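Local coordinates for protein AAC3-I (PDB 5HMN) that probably transfers an acetyl group from acetyl-coenzyme A to aminoglycoside antibiotics, a reaction of the GNAT acetyltransferases that leads to resistance, at residues N13-M18 with R47-D52; I55-L60 with K109-A114; Y87-A92 with A103-L108. One frame throughout, in Å; residues are numbered along the deposited sequence. Where two conformers were deposited one is given.

The three contacts illustrate how a GNAT domain builds both faces of one sheet. Interaction 1 joins two helices over one face; interactions 2 and 3 share helix 100-115, which covers the other. Interactions 1 and 2 have centres 14 Å apart and meet at strand 54-61, where Met18 SD lies 4.1 Å from Ala56 CB. Interactions 2 and 3 are closer, with centres 8 Å apart, and Leu57 CD1 comes within 3.5 Å of Leu104 O. Interaction 3 alone touches coenzyme A, whereas the side chain of Leu57 is about 12 Å from it. Interactions 1 and 3 do not touch, their nearest atoms being about 8 Å apart.

Interaction 1. Residues N13-M18 with R47-D52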
loop_
_atom_site.group_PDB
_atom_site.type_symbol
_atom_site.label_atom_id
_atom_site.label_comp_id
_atom_site.label_asym_id
_atom_site.label_seq_id
_atom_site.Cartn_x
_atom_site.Cartn_y
_atom_site.Cartn_z
ATOM N N ASN C 13 18.208 -13.397 6.718
ATOM C CA ASN C 13 18.817 -14.307 7.683
ATOM C C ASN C 13 18.213 -14.183 9.079
ATOM O O ASN C 13 18.751 -14.729 10.042
ATOM C CB ASN C 13 20.325 -14.055 7.762
ATOM C CG ASN C 13 21.020 -14.248 6.429
ATOM O OD1 ASN C 13 21.758 -13.377 5.964
ATOM N ND2 ASN C 13 20.793 -15.399 5.806
ATOM N N GLU C 14 17.096 -13.473 9.191
ATOM C CA GLU C 14 16.543 -13.150 10.503
ATOM C C GLU C 14 15.035 -13.337 10.597
ATOM O O GLU C 14 14.333 -12.482 11.140
ATOM C CB GLU C 14 16.908 -11.713 10.878
ATOM C CG GLU C 14 18.394 -11.514 11.149
ATOM C CD GLU C 14 18.792 -10.058 11.187
ATOM O OE1 GLU C 14 17.991 -9.211 10.748
ATOM O OE2 GLU C 14 19.910 -9.756 11.656
ATOM N N VAL C 15 14.546 -14.462 10.083
ATOM C CA VAL C 15 13.129 -14.801 10.179
ATOM C C VAL C 15 12.722 -14.971 11.643
ATOM O O VAL C 15 11.603 -14.628 12.034
ATOM C CB VAL C 15 12.801 -16.089 9.391
ATOM C CG1 VAL C 15 11.361 -16.522 9.628
ATOM C CG2 VAL C 15 13.059 -15.882 7.905
ATOM N N ALA C 16 13.646 -15.489 12.446
ATOM C CA ALA C 16 13.417 -15.663 13.876
ATOM C C ALA C 16 13.065 -14.340 14.555
ATOM O O ALA C 16 12.178 -14.289 15.401
ATOM C CB ALA C 16 14.642 -16.284 14.530
ATOM N N LEU C 17 13.763 -13.274 14.179
ATOM C CA LEU C 17 13.483 -11.941 14.713
ATOM C C LEU C 17 12.105 -11.457 14.276
ATOM O O LEU C 17 11.400 -10.790 15.029
ATOM C CB LEU C 17 14.556 -10.946 14.267
ATOM C CG LEU C 17 15.679 -10.637 15.257
ATOM C CD1 LEU C 17 16.336 -11.911 15.743
ATOM C CD2 LEU C 17 16.711 -9.710 14.635
ATOM N N MET C 18 11.726 -11.798 13.049
ATOM C CA MET C 18 10.426 -11.416 12.514
ATOM C C MET C 18 9.303 -12.044 13.333
ATOM O O MET C 18 8.289 -11.403 13.605
ATOM C CB MET C 18 10.313 -11.828 11.042
ATOM C CG MET C 18 9.059 -11.331 10.352
ATOM S SD MET C 18 9.140 -9.563 10.047
ATOM C CE MET C 18 7.404 -9.145 10.004
ATOM N N ARG C 47 11.398 -15.322 1.820
ATOM C CA ARG C 47 11.281 -14.749 0.480
ATOM C C ARG C 47 10.700 -13.339 0.537
ATOM O O ARG C 47 11.018 -12.487 -0.294
ATOM C CB ARG C 47 10.425 -15.640 -0.413
ATOM C CG ARG C 47 11.144 -16.884 -0.902
ATOM C CD ARG C 47 10.365 -17.562 -2.010
ATOM N NE ARG C 47 9.014 -17.913 -1.587
ATOM C CZ ARG C 47 8.713 -19.038 -0.948
ATOM N NH1 ARG C 47 9.670 -19.908 -0.658
ATOM N NH2 ARG C 47 7.460 -19.295 -0.597
ATOM N N LEU C 48 9.859 -13.094 1.533
ATOM C CA LEU C 48 9.298 -11.763 1.736
ATOM C C LEU C 48 10.386 -10.780 2.164
ATOM O O LEU C 48 10.409 -9.630 1.724
ATOM C CB LEU C 48 8.178 -11.809 2.778
ATOM C CG LEU C 48 7.485 -10.479 3.095
ATOM C CD1 LEU C 48 6.852 -9.881 1.843
ATOM C CD2 LEU C 48 6.445 -10.666 4.187
ATOM N N LEU C 49 11.300 -11.247 3.011
ATOM C CA LEU C 49 12.386 -10.414 3.515
ATOM C C LEU C 49 13.449 -10.101 2.460
ATOM O O LEU C 49 14.144 -9.087 2.547
ATOM C CB LEU C 49 13.039 -11.089 4.726
ATOM C CG LEU C 49 12.225 -11.002 6.021
ATOM C CD1 LEU C 49 12.849 -11.863 7.108
ATOM C CD2 LEU C 49 12.119 -9.558 6.484
ATOM N N GLU C 50 13.577 -10.965 1.460
ATOM C CA GLU C 50 14.548 -10.724 0.398
ATOM C C GLU C 50 13.887 -10.145 -0.851
ATOM O O GLU C 50 14.500 -10.079 -1.911
ATOM C CB GLU C 50 15.290 -12.010 0.059
ATOM C CG GLU C 50 14.382 -13.139 -0.367
ATOM C CD GLU C 50 15.115 -14.457 -0.459
ATOM O OE1 GLU C 50 16.345 -14.471 -0.238
ATOM O OE2 GLU C 50 14.463 -15.486 -0.744
ATOM N N SER C 51 12.640 -9.716 -0.715
ATOM C CA SER C 51 11.945 -9.061 -1.817
ATOM C C SER C 51 12.419 -7.621 -1.959
ATOM O O SER C 51 13.016 -7.057 -1.039
ATOM C CB SER C 51 10.432 -9.107 -1.609
ATOM O OG SER C 51 10.047 -8.358 -0.469
ATOM N N ASP C 52 12.137 -7.031 -3.117
ATOM C CA ASP C 52 12.588 -5.684 -3.448
ATOM C C ASP C 52 11.864 -4.582 -2.679
ATOM O O ASP C 52 12.410 -3.494 -2.480
ATOM C CB ASP C 52 12.407 -5.429 -4.949
ATOM C CG ASP C 52 13.170 -6.416 -5.804
ATOM O OD1 ASP C 52 14.414 -6.325 -5.843
ATOM O OD2 ASP C 52 12.527 -7.278 -6.440
#
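Val15 and Leu49 meet through one methyl each: CG2 of Val15 lies 4.1 Å from CD1 of Leu49, and the two side chains cross obliquely. Leu49 does most of the reaching. Its side chain leaves the backbone toward helix 15-28, and with chi2 at 172° the chain is extended, so that CD1 forms its far end. The same methyl approaches the first turn of that helix, 4.3 Å from the carbonyl oxygen of Glu14, the N-cap residue, whose oxygen also accepts weak backbone bonds from Leu17 N and Met18 N. Leu49 and Met18 are buried, and both also pack on Ala56 of strand 54-61, which closes the inner side. The Glu14 carboxylate turns toward strand 5-9, where OE1 is held by Ser11 N and His8 NE2.

The outer side is looser. Partly exposed Val15 packs there on Ser45 and Arg46, and the exposed Glu50 forms a salt bridge with Arg46. The end of helix 42-49 is closed by Ser51 OG, which donates to Leu48 O at 2.6 Å; the hydroxyl approaches 25° from the carbonyl plane. The arrangement, two helices between the first and second strands laid over one face of the mixed sheet, is characteristic of the N-terminal part of the GNAT fold.

Interaction 2. Residues I55-L60 with K109-A114; sequences IALAAL and KELGAA
Leu111 pushes a single methyl, CD1, against the side chains of Leu57 and Ile55, which project from the same face of strand 54-61. The closer approach is to Leu57, whose CD2 lies 3.6 Å from Leu111 CD1; the CG2 branch of Ile55 stands farther off, at 4.3 Å from that carbon. The two strand methyls are themselves neighbours, Ile55 CG2 lying 4.0 Å from Leu57 CD2, so the three carbons form a compact triangle with the helix residue at one corner.

The two leucines lie alongside each other with their chains pointing opposite ways, rather than meeting end to end. They offer different branches. In Leu111, chi2 of 179° makes CD1 the tip of an extended chain, and that tip reaches down to the sheet. In Leu57, chi2 of -178° gives the extended position to CD1 instead, leaving the lateral methyl CD2 to meet Leu111. Ile55 likewise uses its short branch, CG2. The backbones stay well apart, the CA atoms of Ile55 and Leu111 being 9.3 Å from each other, and apolar side chains bridge the interval.

Leu57 and Ile55 are buried, whereas Leu111 is partly exposed. Gln9 of strand 5-9 touches both leucines, while Leu108 and Arg115, from the same helix as Leu111, pack on Ile55. Strand 54-61 itself is hydrogen-bonded between strands 5-9 and 64-75. Helix 100-115 lies against the face of the sheet that carries Ile55 and Leu57, running roughly along strand 54-61 in the reverse sense, and reaches Gln9 of the edge strand 5-9 through Leu111.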
loop_
_atom_site.group_PDB
_atom_site.type_symbol
_atom_site.label_atom_id
_atom_site.label_comp_id
_atom_site.label_asym_id
_atom_site.label_seq_id
_atom_site.Cartn_x
_atom_site.Cartn_y
_atom_site.Cartn_z
ATOM N N ILE C 55 9.954 -3.935 3.694
ATOM C CA ILE C 55 10.898 -3.424 4.682
ATOM C C ILE C 55 10.412 -3.730 6.099
ATOM O O ILE C 55 9.294 -3.373 6.478
ATOM C CB ILE C 55 11.106 -1.898 4.541
ATOM C CG1 ILE C 55 11.668 -1.555 3.159
ATOM C CG2 ILE C 55 12.027 -1.378 5.637
ATOM C CD1 ILE C 55 11.819 -0.068 2.906
ATOM N N ALA C 56 11.255 -4.395 6.879
ATOM C CA ALA C 56 10.928 -4.703 8.267
ATOM C C ALA C 56 11.997 -4.157 9.199
ATOM O O ALA C 56 13.167 -4.507 9.077
ATOM C CB ALA C 56 10.773 -6.204 8.458
ATOM N N LEU C 57 11.594 -3.288 10.122
ATOM C CA LEU C 57 12.523 -2.706 11.085
ATOM C C LEU C 57 12.193 -3.178 12.494
ATOM O O LEU C 57 11.024 -3.290 12.865
ATOM C CB LEU C 57 12.483 -1.174 11.033
ATOM C CG LEU C 57 12.738 -0.496 9.686
ATOM C CD1 LEU C 57 12.706 1.017 9.841
ATOM C CD2 LEU C 57 14.063 -0.949 9.097
ATOM N N ALA C 58 13.229 -3.444 13.281
ATOM C CA ALA C 58 13.042 -3.844 14.670
ATOM C C ALA C 58 13.842 -2.951 15.605
ATOM O O ALA C 58 14.997 -2.630 15.335
ATOM C CB ALA C 58 13.441 -5.302 14.862
ATOM N N ALA C 59 13.217 -2.553 16.706
ATOM C CA ALA C 59 13.880 -1.771 17.733
ATOM C C ALA C 59 14.256 -2.682 18.892
ATOM O O ALA C 59 13.407 -3.394 19.420
ATOM C CB ALA C 59 12.982 -0.634 18.206
ATOM N N LEU C 60 15.524 -2.668 19.285
ATOM C CA LEU C 60 15.987 -3.552 20.346
ATOM C C LEU C 60 16.648 -2.803 21.494
ATOM O O LEU C 60 17.345 -1.813 21.289
ATOM C CB LEU C 60 16.963 -4.592 19.800
ATOM C CG LEU C 60 16.350 -5.652 18.885
ATOM C CD1 LEU C 60 16.534 -5.269 17.430
ATOM C CD2 LEU C 60 16.957 -7.010 19.184
ATOM N N LYS C 109 13.307 6.843 6.974
ATOM C CA LYS C 109 13.621 7.997 6.134
ATOM C C LYS C 109 14.970 7.845 5.443
ATOM O O LYS C 109 15.077 8.012 4.229
ATOM C CB LYS C 109 13.617 9.285 6.961
ATOM C CG LYS C 109 12.241 9.756 7.400
ATOM C CD LYS C 109 12.340 11.081 8.139
ATOM C CE LYS C 109 10.969 11.603 8.532
ATOM N NZ LYS C 109 11.049 12.930 9.203
ATOM N N GLU C 110 16.009 7.535 6.219
ATOM C CA GLU C 110 17.346 7.391 5.648
ATOM C C GLU C 110 17.428 6.153 4.757
ATOM O O GLU C 110 18.246 6.089 3.843
ATOM C CB GLU C 110 18.408 7.339 6.750
ATOM C CG GLU C 110 18.284 6.168 7.695
ATOM C CD GLU C 110 19.340 6.186 8.787
ATOM O OE1 GLU C 110 19.400 7.177 9.547
ATOM O OE2 GLU C 110 20.112 5.209 8.883
ATOM N N LEU C 111 16.563 5.176 5.014
ATOM C CA LEU C 111 16.452 4.021 4.131
ATOM C C LEU C 111 15.737 4.409 2.842
ATOM O O LEU C 111 16.069 3.920 1.761
ATOM C CB LEU C 111 15.711 2.876 4.819
ATOM C CG LEU C 111 16.512 2.007 5.788
ATOM C CD1 LEU C 111 15.616 0.941 6.391
ATOM C CD2 LEU C 111 17.697 1.374 5.081
ATOM N N GLY C 112 14.757 5.297 2.964
ATOM C CA GLY C 112 13.992 5.750 1.817
ATOM C C GLY C 112 14.808 6.621 0.882
ATOM O O GLY C 112 14.741 6.467 -0.340
ATOM N N ALA C 113 15.577 7.538 1.460
ATOM C CA ALA C 113 16.433 8.430 0.682
ATOM C C ALA C 113 17.485 7.645 -0.096
ATOM O O ALA C 113 17.860 8.025 -1.204
ATOM C CB ALA C 113 17.100 9.452 1.593
ATOM N N ALA C 114 17.958 6.551 0.495
ATOM C CA ALA C 114 18.921 5.679 -0.162
ATOM C C ALA C 114 18.259 4.892 -1.291
ATOM O O ALA C 114 18.923 4.492 -2.248
ATOM C CB ALA C 114 19.552 4.732 0.844
#

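Interaction 3. Residues Y87-A92 with A103-L108; sequences YDLAVA and ALIEKL. With COA (coenzyme A), chain J.
The first half of a beta-alpha-beta unit, in which strand 82-91 leads through a coenzyme-binding loop into helix 100-115, is the core of the GNAT cofactor site, and Leu89 packs there against Leu104 and Ile105. Leu89 was modelled in two conformers, so the details of its side chain are less certain; in one of them CG stands opposite the backbone N (chi1 173°) and the two methyls divide between the helix residues. In that conformer CD1 lies 3.8 Å from Leu104 CD1, the side chains crossing at a slant; CD2 lies 3.9 Å from Ile105 CD1, the two chains running about perpendicular. Leu104 points at the strand from its first bond, whereas Ile105 starts off to one side and brings only its end close. Leu136 and Tyr137 of helix 131-140 also touch Leu89.

The backbone of the same strand grips coenzyme A. Its pantetheine arm lies alongside residues 89-91 much as another strand would: N4P donates to Leu89 O at 2.7 Å, bent to 144° at the hydrogen, and Val91 N donates to O9P at 2.8 Å along a nearly straight line of 170°. Just before these residues, Tyr87 and Asp88 both face Ala70 in a classic beta bulge, a feature familiar from this strand in GNAT enzymes. Beyond them, the backbone N atoms of Arg97, Gly99 and Ala101, together with Thr102 OG1, supply further hydrogen bonds to the cofactor. Val91 completes the strand's part with its side chain, CG2 resting 3.5 Å from the pyrophosphate oxygen O4A.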
loop_
_atom_site.group_PDB
_atom_site.type_symbol
_atom_site.label_atom_id
_atom_site.label_comp_id
_atom_site.label_asym_id
_atom_site.label_seq_id
_atom_site.Cartn_x
_atom_site.Cartn_y
_atom_site.Cartn_z
ATOM N N TYR C 87 2.828 0.045 6.858
ATOM C CA TYR C 87 1.648 -0.760 7.116
ATOM C C TYR C 87 1.372 -0.862 8.611
ATOM O O TYR C 87 0.294 -0.491 9.060
ATOM C CB TYR C 87 1.784 -2.160 6.516
ATOM C CG TYR C 87 0.459 -2.894 6.472
ATOM C CD1 TYR C 87 -0.351 -2.839 5.343
ATOM C CD2 TYR C 87 0.000 -3.610 7.572
ATOM C CE1 TYR C 87 -1.574 -3.497 5.309
ATOM C CE2 TYR C 87 -1.212 -4.268 7.547
ATOM C CZ TYR C 87 -1.997 -4.211 6.417
ATOM O OH TYR C 87 -3.210 -4.867 6.401
ATOM N N ASP C 88 2.342 -1.375 9.368
ATOM C CA ASP C 88 2.207 -1.540 10.815
ATOM C C ASP C 88 3.379 -0.884 11.549
ATOM O O ASP C 88 4.521 -0.968 11.107
ATOM C CB ASP C 88 2.140 -3.027 11.204
ATOM C CG ASP C 88 0.764 -3.653 10.976
ATOM O OD1 ASP C 88 -0.256 -2.960 11.061
ATOM O OD2 ASP C 88 0.688 -4.873 10.730
ATOM N N LEU C 89 3.079 -0.245 12.673
ATOM C CA LEU C 89 4.091 0.388 13.512
ATOM C C LEU C 89 3.669 0.267 14.969
ATOM O O LEU C 89 2.569 0.675 15.337
ATOM C CB LEU C 89 4.280 1.860 13.132
ATOM C CG LEU C 89 5.183 2.703 14.039
ATOM C CD1 LEU C 89 6.609 2.190 14.015
ATOM C CD2 LEU C 89 5.137 4.167 13.627
ATOM N N ALA C 90 4.539 -0.297 15.803
ATOM C CA ALA C 90 4.184 -0.519 17.202
ATOM C C ALA C 90 5.380 -0.493 18.140
ATOM O O ALA C 90 6.481 -0.912 17.782
ATOM C CB ALA C 90 3.451 -1.840 17.349
ATOM N N VAL C 91 5.135 -0.004 19.348
ATOM C CA VAL C 91 6.113 -0.005 20.423
ATOM C C VAL C 91 5.475 -0.624 21.668
ATOM O O VAL C 91 4.320 -0.325 21.993
ATOM C CB VAL C 91 6.618 1.423 20.735
ATOM C CG1 VAL C 91 7.512 1.427 21.969
ATOM C CG2 VAL C 91 7.358 2.003 19.530
ATOM N N ALA C 92 6.219 -1.490 22.349
ATOM C CA ALA C 92 5.730 -2.141 23.562
ATOM C C ALA C 92 5.300 -1.115 24.601
ATOM O O ALA C 92 5.953 -0.084 24.782
ATOM C CB ALA C 92 6.796 -3.075 24.145
ATOM N N ALA C 103 12.405 7.053 16.296
ATOM C CA ALA C 103 13.673 6.494 15.834
ATOM C C ALA C 103 13.459 5.510 14.692
ATOM O O ALA C 103 14.254 5.448 13.754
ATOM C CB ALA C 103 14.409 5.821 16.986
ATOM N N LEU C 104 12.381 4.737 14.771
ATOM C CA LEU C 104 12.042 3.797 13.709
ATOM C C LEU C 104 11.737 4.527 12.396
ATOM O O LEU C 104 12.178 4.117 11.326
ATOM C CB LEU C 104 10.844 2.940 14.121
ATOM C CG LEU C 104 11.131 1.857 15.161
ATOM C CD1 LEU C 104 9.833 1.309 15.728
ATOM C CD2 LEU C 104 11.948 0.741 14.530
ATOM N N ILE C 105 10.981 5.610 12.491
ATOM C CA ILE C 105 10.596 6.371 11.307
ATOM C C ILE C 105 11.795 7.125 10.745
ATOM O O ILE C 105 11.956 7.242 9.531
ATOM C CB ILE C 105 9.443 7.339 11.626
ATOM C CG1 ILE C 105 8.206 6.539 12.049
ATOM C CG2 ILE C 105 9.108 8.215 10.420
ATOM C CD1 ILE C 105 7.023 7.378 12.448
ATOM N N GLU C 106 12.653 7.615 11.637
ATOM C CA GLU C 106 13.874 8.292 11.219
ATOM C C GLU C 106 14.762 7.339 10.423
ATOM O O GLU C 106 15.396 7.733 9.444
ATOM C CB GLU C 106 14.630 8.842 12.432
ATOM C CG GLU C 106 15.944 9.523 12.086
ATOM C CD GLU C 106 16.466 10.396 13.211
ATOM O OE1 GLU C 106 16.389 9.970 14.385
ATOM O OE2 GLU C 106 16.949 11.512 12.921
ATOM N N LYS C 107 14.789 6.080 10.848
ATOM C CA LYS C 107 15.532 5.038 10.152
ATOM C C LYS C 107 14.918 4.754 8.787
ATOM O O LYS C 107 15.632 4.529 7.810
ATOM C CB LYS C 107 15.565 3.761 10.987
ATOM C CG LYS C 107 16.151 2.557 10.277
ATOM C CD LYS C 107 17.649 2.685 10.112
ATOM C CE LYS C 107 18.236 1.410 9.533
ATOM N NZ LYS C 107 19.712 1.511 9.366
ATOM N N LEU C 108 13.591 4.766 8.725
ATOM C CA LEU C 108 12.893 4.501 7.472
ATOM C C LEU C 108 13.147 5.624 6.467
ATOM O O LEU C 108 13.203 5.386 5.262
ATOM C CB LEU C 108 11.392 4.334 7.720
ATOM C CG LEU C 108 10.570 3.823 6.535
ATOM C CD1 LEU C 108 11.065 2.451 6.102
ATOM C CD2 LEU C 108 9.093 3.777 6.883
HETATM N N1A COA J . -0.007 11.044 23.694
HETATM C C2A COA J . 0.339 12.241 23.151
HETATM N N3A COA J . 1.382 12.396 22.324
HETATM C C4A COA J . 2.102 11.309 22.019
HETATM C C5A COA J . 1.794 10.119 22.549
HETATM C C6A COA J . 0.734 9.986 23.399
HETATM N N6A COA J . 0.161 8.889 24.088
HETATM N N7A COA J . 2.666 9.238 22.095
HETATM C C8A COA J . 3.537 9.879 21.302
HETATM N N9A COA J . 3.176 11.159 21.260
HETATM C C1B COA J . 3.779 12.171 20.560
HETATM C C2B COA J . 4.488 12.970 21.317
HETATM O O2B COA J . 4.581 14.255 20.661
HETATM C C3B COA J . 5.884 12.379 21.301
HETATM O O3B COA J . 6.837 13.242 21.555
HETATM P P3B COA J . 7.183 13.714 23.012
HETATM O O7A COA J . 8.445 14.449 22.913
HETATM O O8A COA J . 6.142 14.618 23.475
HETATM O O9A COA J . 7.289 12.614 24.007
HETATM C C4B COA J . 5.937 11.880 19.803
HETATM O O4B COA J . 4.755 11.527 19.454
HETATM C C5B COA J . 6.881 10.666 19.677
HETATM O O5B COA J . 6.645 9.680 20.642
HETATM P P1A COA J . 7.400 8.332 20.557
HETATM O O1A COA J . 7.940 8.065 21.853
HETATM O O2A COA J . 8.443 8.426 19.593
HETATM O O3A COA J . 6.343 7.268 20.311
HETATM P P2A COA J . 6.321 5.842 20.885
HETATM O O4A COA J . 7.609 5.280 20.831
HETATM O O5A COA J . 5.813 5.882 22.199
HETATM O O6A COA J . 5.245 5.017 20.141
HETATM C CBP COA J . 3.198 4.422 19.139
HETATM C CCP COA J . 4.111 5.565 19.618
HETATM C CDP COA J . 3.918 3.567 18.114
HETATM C CEP COA J . 1.948 5.004 18.452
HETATM C CAP COA J . 2.807 3.618 20.346
HETATM O OAP COA J . 1.950 4.378 21.081
HETATM C C9P COA J . 2.098 2.345 19.997
HETATM O O9P COA J . 2.690 1.375 19.728
HETATM N N8P COA J . 0.691 2.267 20.023
HETATM C C7P COA J . -0.018 1.089 19.744
HETATM C C6P COA J . -0.180 0.716 18.259
HETATM C C5P COA J . -0.465 1.861 17.260
HETATM O O5P COA J . -1.283 2.723 17.485
HETATM N N4P COA J . 0.277 1.831 16.034
HETATM C C3P COA J . 0.164 2.788 14.985
HETATM C C2P COA J . 0.008 2.111 13.599
HETATM S S1P COA J . 0.140 3.345 12.314
#